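Local coordinates for protein 2-oxo-1,2-dihydroquinoline 8-monooxygenase, oxygenase component (Pseudomonas putida, PDB 1Z02) that probably hydroxylates 2-oxo-1,2-dihydroquinoline at carbon 8, as the trimeric oxygenase component of a Rieske-type monooxygenase with a [2Fe-2S] cluster and a mononuclear iron, at residues M234-L242 and L282-Y292. Numbering follows the deposited sequence.
Sequences MDWVLPLGL and LKVEGLKGRHY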
ATOM      1  N   MET A 234      37.108  -1.341  22.021  1.00 23.60           N
ATOM      2  CA  MET A 234      38.051  -2.454  22.143  1.00 24.43           C
ATOM      3  C   MET A 234      39.395  -2.159  21.475  1.00 25.26           C
ATOM      4  O   MET A 234      40.319  -2.977  21.538  1.00 24.99           O
ATOM      5  CB  MET A 234      37.453  -3.729  21.542  1.00 23.63           C
ATOM      6  CG  MET A 234      36.158  -4.152  22.182  1.00 24.42           C
ATOM      7  SD  MET A 234      36.302  -4.428  23.963  1.00 24.23           S
ATOM      8  CE  MET A 234      37.009  -6.068  23.984  1.00 27.41           C
ATOM      9  N   ASP A 235      39.499  -0.991  20.846  1.00 25.07           N
ATOM     10  CA  ASP A 235      40.722  -0.594  20.156  1.00 27.78           C
ATOM     11  C   ASP A 235      41.040  -1.538  19.001  1.00 28.14           C
ATOM     12  O   ASP A 235      42.208  -1.839  18.731  1.00 28.66           O
ATOM     13  CB  ASP A 235      41.905  -0.568  21.127  1.00 32.25           C
ATOM     14  CG  ASP A 235      41.862   0.622  22.060  1.00 35.03           C
ATOM     15  OD1 ASP A 235      41.861   0.433  23.282  1.00 37.67           O
ATOM     16  OD2 ASP A 235      41.827   1.760  21.577  1.00 36.38           O
ATOM     17  N   TRP A 236      39.998  -2.013  18.330  1.00 26.75           N
ATOM     18  CA  TRP A 236      40.178  -2.913  17.203  1.00 26.04           C
ATOM     19  C   TRP A 236      40.611  -2.149  15.957  1.00 26.66           C
ATOM     20  O   TRP A 236      40.310  -0.966  15.797  1.00 27.30           O
ATOM     21  CB  TRP A 236      38.881  -3.661  16.881  1.00 24.35           C
ATOM     22  CG  TRP A 236      38.440  -4.653  17.909  1.00 22.50           C
ATOM     23  CD1 TRP A 236      39.191  -5.197  18.915  1.00 21.52           C
ATOM     24  CD2 TRP A 236      37.153  -5.273  17.987  1.00 20.72           C
ATOM     25  NE1 TRP A 236      38.446  -6.120  19.614  1.00 21.20           N
ATOM     26  CE2 TRP A 236      37.194  -6.185  19.065  1.00 20.78           C
ATOM     27  CE3 TRP A 236      35.969  -5.146  17.248  1.00 20.09           C
ATOM     28  CZ2 TRP A 236      36.089  -6.971  19.423  1.00 22.00           C
ATOM     29  CZ3 TRP A 236      34.874  -5.923  17.600  1.00 19.88           C
ATOM     30  CH2 TRP A 236      34.942  -6.827  18.681  1.00 21.07           C
ATOM     31  N   VAL A 237      41.329  -2.845  15.086  1.00 27.14           N
ATOM     32  CA  VAL A 237      41.788  -2.287  13.827  1.00 27.84           C
ATOM     33  C   VAL A 237      41.409  -3.344  12.807  1.00 28.59           C
ATOM     34  O   VAL A 237      42.136  -4.317  12.605  1.00 29.92           O
ATOM     35  CB  VAL A 237      43.314  -2.076  13.808  1.00 28.10           C
ATOM     36  CG1 VAL A 237      43.741  -1.564  12.442  1.00 28.99           C
ATOM     37  CG2 VAL A 237      43.715  -1.075  14.888  1.00 26.97           C
ATOM     38  N   LEU A 238      40.255  -3.155  12.180  1.00 28.13           N
ATOM     39  CA  LEU A 238      39.746  -4.107  11.206  1.00 26.97           C
ATOM     40  C   LEU A 238      40.439  -4.041   9.852  1.00 26.38           C
ATOM     41  O   LEU A 238      40.942  -2.993   9.452  1.00 26.83           O
ATOM     42  CB  LEU A 238      38.242  -3.888  10.995  1.00 27.06           C
ATOM     43  CG  LEU A 238      37.375  -3.770  12.248  1.00 26.58           C
ATOM     44  CD1 LEU A 238      35.927  -3.582  11.826  1.00 27.31           C
ATOM     45  CD2 LEU A 238      37.528  -5.008  13.120  1.00 26.09           C
ATOM     46  N   PRO A 239      40.484  -5.180   9.137  1.00 25.78           N
ATOM     47  CA  PRO A 239      41.103  -5.266   7.815  1.00 25.76           C
ATOM     48  C   PRO A 239      40.132  -4.764   6.740  1.00 25.91           C
ATOM     49  O   PRO A 239      38.913  -4.848   6.911  1.00 27.15           O
ATOM     50  CB  PRO A 239      41.406  -6.753   7.676  1.00 25.03           C
ATOM     51  CG  PRO A 239      40.246  -7.377   8.366  1.00 25.18           C
ATOM     52  CD  PRO A 239      40.133  -6.527   9.627  1.00 25.19           C
ATOM     53  N   LEU A 240      40.664  -4.251   5.633  1.00 24.88           N
ATOM     54  CA  LEU A 240      39.817  -3.745   4.555  1.00 24.29           C
ATOM     55  C   LEU A 240      38.926  -4.860   4.021  1.00 26.05           C
ATOM     56  O   LEU A 240      37.873  -4.598   3.446  1.00 27.27           O
ATOM     57  CB  LEU A 240      40.677  -3.186   3.420  1.00 21.60           C
ATOM     58  CG  LEU A 240      41.586  -2.000   3.752  1.00 19.02           C
ATOM     59  CD1 LEU A 240      42.251  -1.517   2.470  1.00 16.11           C
ATOM     60  CD2 LEU A 240      40.780  -0.876   4.383  1.00 17.11           C
ATOM     61  N   GLY A 241      39.361  -6.102   4.217  1.00 26.02           N
ATOM     62  CA  GLY A 241      38.594  -7.246   3.755  1.00 25.97           C
ATOM     63  C   GLY A 241      39.342  -8.561   3.906  1.00 25.84           C
ATOM     64  O   GLY A 241      40.537  -8.572   4.213  1.00 25.27           O
ATOM     65  N   LEU A 242      38.629  -9.666   3.712  1.00 25.40           N
ATOM     66  CA  LEU A 242      39.196 -11.008   3.799  1.00 26.44           C
ATOM     67  C   LEU A 242      39.076 -11.672   2.436  1.00 28.48           C
ATOM     68  O   LEU A 242      38.000 -11.672   1.835  1.00 28.47           O
ATOM     69  CB  LEU A 242      38.442 -11.859   4.827  1.00 27.05           C
ATOM     70  CG  LEU A 242      38.826 -11.769   6.308  1.00 28.07           C
ATOM     71  CD1 LEU A 242      37.927 -12.702   7.115  1.00 27.01           C
ATOM     72  CD2 LEU A 242      40.287 -12.164   6.487  1.00 27.56           C
ATOM     73  N   LEU A 282      44.773   3.916   0.669  1.00 25.94           N
ATOM     74  CA  LEU A 282      44.375   3.434   1.988  1.00 29.17           C
ATOM     75  C   LEU A 282      45.305   2.327   2.459  1.00 33.04           C
ATOM     76  O   LEU A 282      45.772   1.505   1.667  1.00 31.50           O
ATOM     77  CB  LEU A 282      42.947   2.880   1.954  1.00 28.09           C
ATOM     78  CG  LEU A 282      41.847   3.786   1.408  1.00 25.93           C
ATOM     79  CD1 LEU A 282      40.546   3.017   1.391  1.00 24.66           C
ATOM     80  CD2 LEU A 282      41.728   5.037   2.256  1.00 24.66           C
ATOM     81  N   LYS A 283      45.569   2.309   3.758  1.00 38.24           N
ATOM     82  CA  LYS A 283      46.414   1.276   4.309  1.00 45.70           C
ATOM     83  C   LYS A 283      46.269   1.165   5.820  1.00 47.67           C
ATOM     84  O   LYS A 283      46.338   2.153   6.553  1.00 48.59           O
ATOM     85  CB  LYS A 283      47.855   1.534   3.887  1.00 51.82           C
ATOM     86  CG  LYS A 283      48.826   1.637   4.992  1.00 59.32           C
ATOM     87  CD  LYS A 283      49.695   2.813   4.695  1.00 65.83           C
ATOM     88  CE  LYS A 283      50.863   2.864   5.622  1.00 69.20           C
ATOM     89  NZ  LYS A 283      51.660   4.040   5.235  1.00 68.03           N
ATOM     90  N   VAL A 284      46.054  -0.066   6.262  1.00 50.77           N
ATOM     91  CA  VAL A 284      45.868  -0.390   7.662  1.00 54.59           C
ATOM     92  C   VAL A 284      47.113  -1.056   8.227  1.00 56.76           C
ATOM     93  O   VAL A 284      47.765  -1.863   7.563  1.00 57.52           O
ATOM     94  CB  VAL A 284      44.666  -1.353   7.829  1.00 56.28           C
ATOM     95  CG1 VAL A 284      44.514  -1.767   9.283  1.00 56.87           C
ATOM     96  CG2 VAL A 284      43.397  -0.687   7.323  1.00 56.26           C
ATOM     97  N   GLU A 285      47.452  -0.699   9.458  1.00 59.81           N
ATOM     98  CA  GLU A 285      48.608  -1.286  10.119  1.00 62.63           C
ATOM     99  C   GLU A 285      48.254  -1.569  11.561  1.00 62.31           C
ATOM    100  O   GLU A 285      47.354  -0.955  12.102  1.00 62.24           O
ATOM    101  CB  GLU A 285      49.813  -0.346  10.052  1.00 66.12           C
ATOM    102  CG  GLU A 285      49.483   1.120  10.011  1.00 70.54           C
ATOM    103  CD  GLU A 285      50.680   1.951   9.606  1.00 73.88           C
ATOM    104  OE1 GLU A 285      51.192   1.745   8.487  1.00 75.29           O
ATOM    105  OE2 GLU A 285      51.110   2.803  10.405  1.00 76.04           O
ATOM    106  N   GLY A 286      48.923  -2.520  12.188  1.00 62.12           N
ATOM    107  CA  GLY A 286      48.609  -2.766  13.583  1.00 61.09           C
ATOM    108  C   GLY A 286      47.276  -3.451  13.799  1.00 59.80           C
ATOM    109  O   GLY A 286      46.452  -3.022  14.609  1.00 59.68           O
ATOM    110  N   LEU A 287      47.124  -4.542  13.058  1.00 57.74           N
ATOM    111  CA  LEU A 287      45.979  -5.429  13.013  1.00 55.85           C
ATOM    112  C   LEU A 287      45.431  -5.858  14.403  1.00 53.15           C
ATOM    113  O   LEU A 287      46.076  -6.625  15.124  1.00 53.25           O
ATOM    114  CB  LEU A 287      46.418  -6.619  12.141  1.00 59.65           C
ATOM    115  CG  LEU A 287      45.623  -6.496  10.840  1.00 59.67           C
ATOM    116  CD1 LEU A 287      45.799  -7.612   9.938  1.00 61.75           C
ATOM    117  CD2 LEU A 287      44.371  -6.546  11.216  1.00 61.54           C
ATOM    118  N   LYS A 288      44.288  -5.332  14.841  1.00 48.53           N
ATOM    119  CA  LYS A 288      43.806  -5.787  16.147  1.00 44.90           C
ATOM    120  C   LYS A 288      42.338  -6.195  16.070  1.00 43.30           C
ATOM    121  O   LYS A 288      41.515  -5.457  15.536  1.00 42.17           O
ATOM    122  CB  LYS A 288      44.016  -4.715  17.221  1.00 44.23           C
ATOM    123  CG  LYS A 288      44.010  -5.275  18.615  1.00 42.88           C
ATOM    124  CD  LYS A 288      44.155  -4.181  19.629  1.00 43.06           C
ATOM    125  CE  LYS A 288      43.867  -4.741  20.996  1.00 43.01           C
ATOM    126  NZ  LYS A 288      43.854  -3.691  22.041  1.00 43.58           N
ATOM    127  N   GLY A 289      42.011  -7.377  16.588  1.00 41.64           N
ATOM    128  CA  GLY A 289      40.634  -7.837  16.532  1.00 41.31           C
ATOM    129  C   GLY A 289      40.350  -9.051  17.393  1.00 40.85           C
ATOM    130  O   GLY A 289      40.985  -9.260  18.424  1.00 41.36           O
ATOM    131  N   ARG A 290      39.386  -9.856  16.963  1.00 40.28           N
ATOM    132  CA  ARG A 290      38.998 -11.055  17.691  1.00 40.58           C
ATOM    133  C   ARG A 290      39.004 -12.295  16.809  1.00 37.98           C
ATOM    134  O   ARG A 290      38.742 -12.220  15.606  1.00 40.16           O
ATOM    135  CB  ARG A 290      37.591 -10.900  18.244  1.00 44.25           C
ATOM    136  CG  ARG A 290      37.516 -10.661  19.707  1.00 51.04           C
ATOM    137  CD  ARG A 290      36.148 -10.990  20.213  1.00 55.89           C
ATOM    138  NE  ARG A 290      36.028 -12.379  20.617  1.00 59.63           N
ATOM    139  CZ  ARG A 290      36.554 -12.862  21.734  1.00 60.08           C
ATOM    140  NH1 ARG A 290      36.410 -14.113  22.052  1.00 61.38           N
ATOM    141  NH2 ARG A 290      37.239 -12.101  22.552  1.00 59.92           N
ATOM    142  N   HIS A 291      39.279 -13.442  17.414  1.00 34.42           N
ATOM    143  CA  HIS A 291      39.263 -14.689  16.669  1.00 31.08           C
ATOM    144  C   HIS A 291      37.826 -15.197  16.693  1.00 28.29           C
ATOM    145  O   HIS A 291      37.202 -15.267  17.757  1.00 26.67           O
ATOM    146  CB  HIS A 291      40.196 -15.727  17.295  1.00 33.63           C
ATOM    147  CG  HIS A 291      41.648 -15.383  17.183  1.00 34.63           C
ATOM    148  ND1 HIS A 291      42.203 -14.856  16.034  1.00 35.91           N
ATOM    149  CD2 HIS A 291      42.665 -15.503  18.067  1.00 35.86           C
ATOM    150  CE1 HIS A 291      43.495 -14.665  16.218  1.00 36.59           C
ATOM    151  NE2 HIS A 291      43.802 -15.051  17.445  1.00 37.52           N
ATOM    152  N   TYR A 292      37.312 -15.547  15.517  1.00 25.09           N
ATOM    153  CA  TYR A 292      35.943 -16.033  15.371  1.00 22.38           C
ATOM    154  C   TYR A 292      35.830 -16.791  14.053  1.00 20.90           C
ATOM    155  O   TYR A 292      36.671 -16.642  13.172  1.00 19.33           O
ATOM    156  CB  TYR A 292      34.975 -14.847  15.357  1.00 20.26           C
ATOM    157  CG  TYR A 292      35.183 -13.947  14.160  1.00 18.48           C
ATOM    158  CD1 TYR A 292      34.571 -14.223  12.934  1.00 17.91           C
ATOM    159  CD2 TYR A 292      36.029 -12.843  14.235  1.00 16.20           C
ATOM    160  CE1 TYR A 292      34.803 -13.420  11.818  1.00 17.50           C
ATOM    161  CE2 TYR A 292      36.264 -12.033  13.123  1.00 17.14           C
ATOM    162  CZ  TYR A 292      35.649 -12.328  11.924  1.00 16.80           C
ATOM    163  OH  TYR A 292      35.863 -11.524  10.833  1.00 16.76           O
TER
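Val237 and Lys288 form a lone antiparallel, hydrogen-bonded bridge. Val237 N donates to Lys288 O over 2.7 Å, nearly straight at 164°, while the return bond from Lys288 N to Val237 O is longer, 3.3 Å, and more bent. Toward Val284, Val237 CG1, anti to the backbone N (chi1 177°), comes 3.3 Å from Val284 CG1; the two side chains run antiparallel, and so short a separation is doubtful in detail. The other methyl of Val284, CG2, lies 3.9 Å from Leu240 CD2. Just before Val237 and just after Lys288, Gly289 CA sits over one face of Trp236 in a CH-pi contact, 4.1 Å from the centroid of the five-membered ring. Arg290 CG approaches Trp236 CZ2 obliquely, 4.0 Å away. The extended Lys288 chain runs beside the Asp235 backbone, its CD 3.2 Å from Asp235 O.

Asp235, with positive phi, closes a Schellman motif ending helix 229-233, whose Ile230 and Val231 also touch Trp236. Arg290 NE is bonded to Asn306 O, strand 271-277 pairs with both Leu240 and Val284, and Leu238 lies about 5 Å, between side chains, from the iron ligand His225. With just two unequal backbone bonds, cohesion at this surface probably rests largely on the aliphatic Lys288 chain and the valine, leucine and tryptophan contacts.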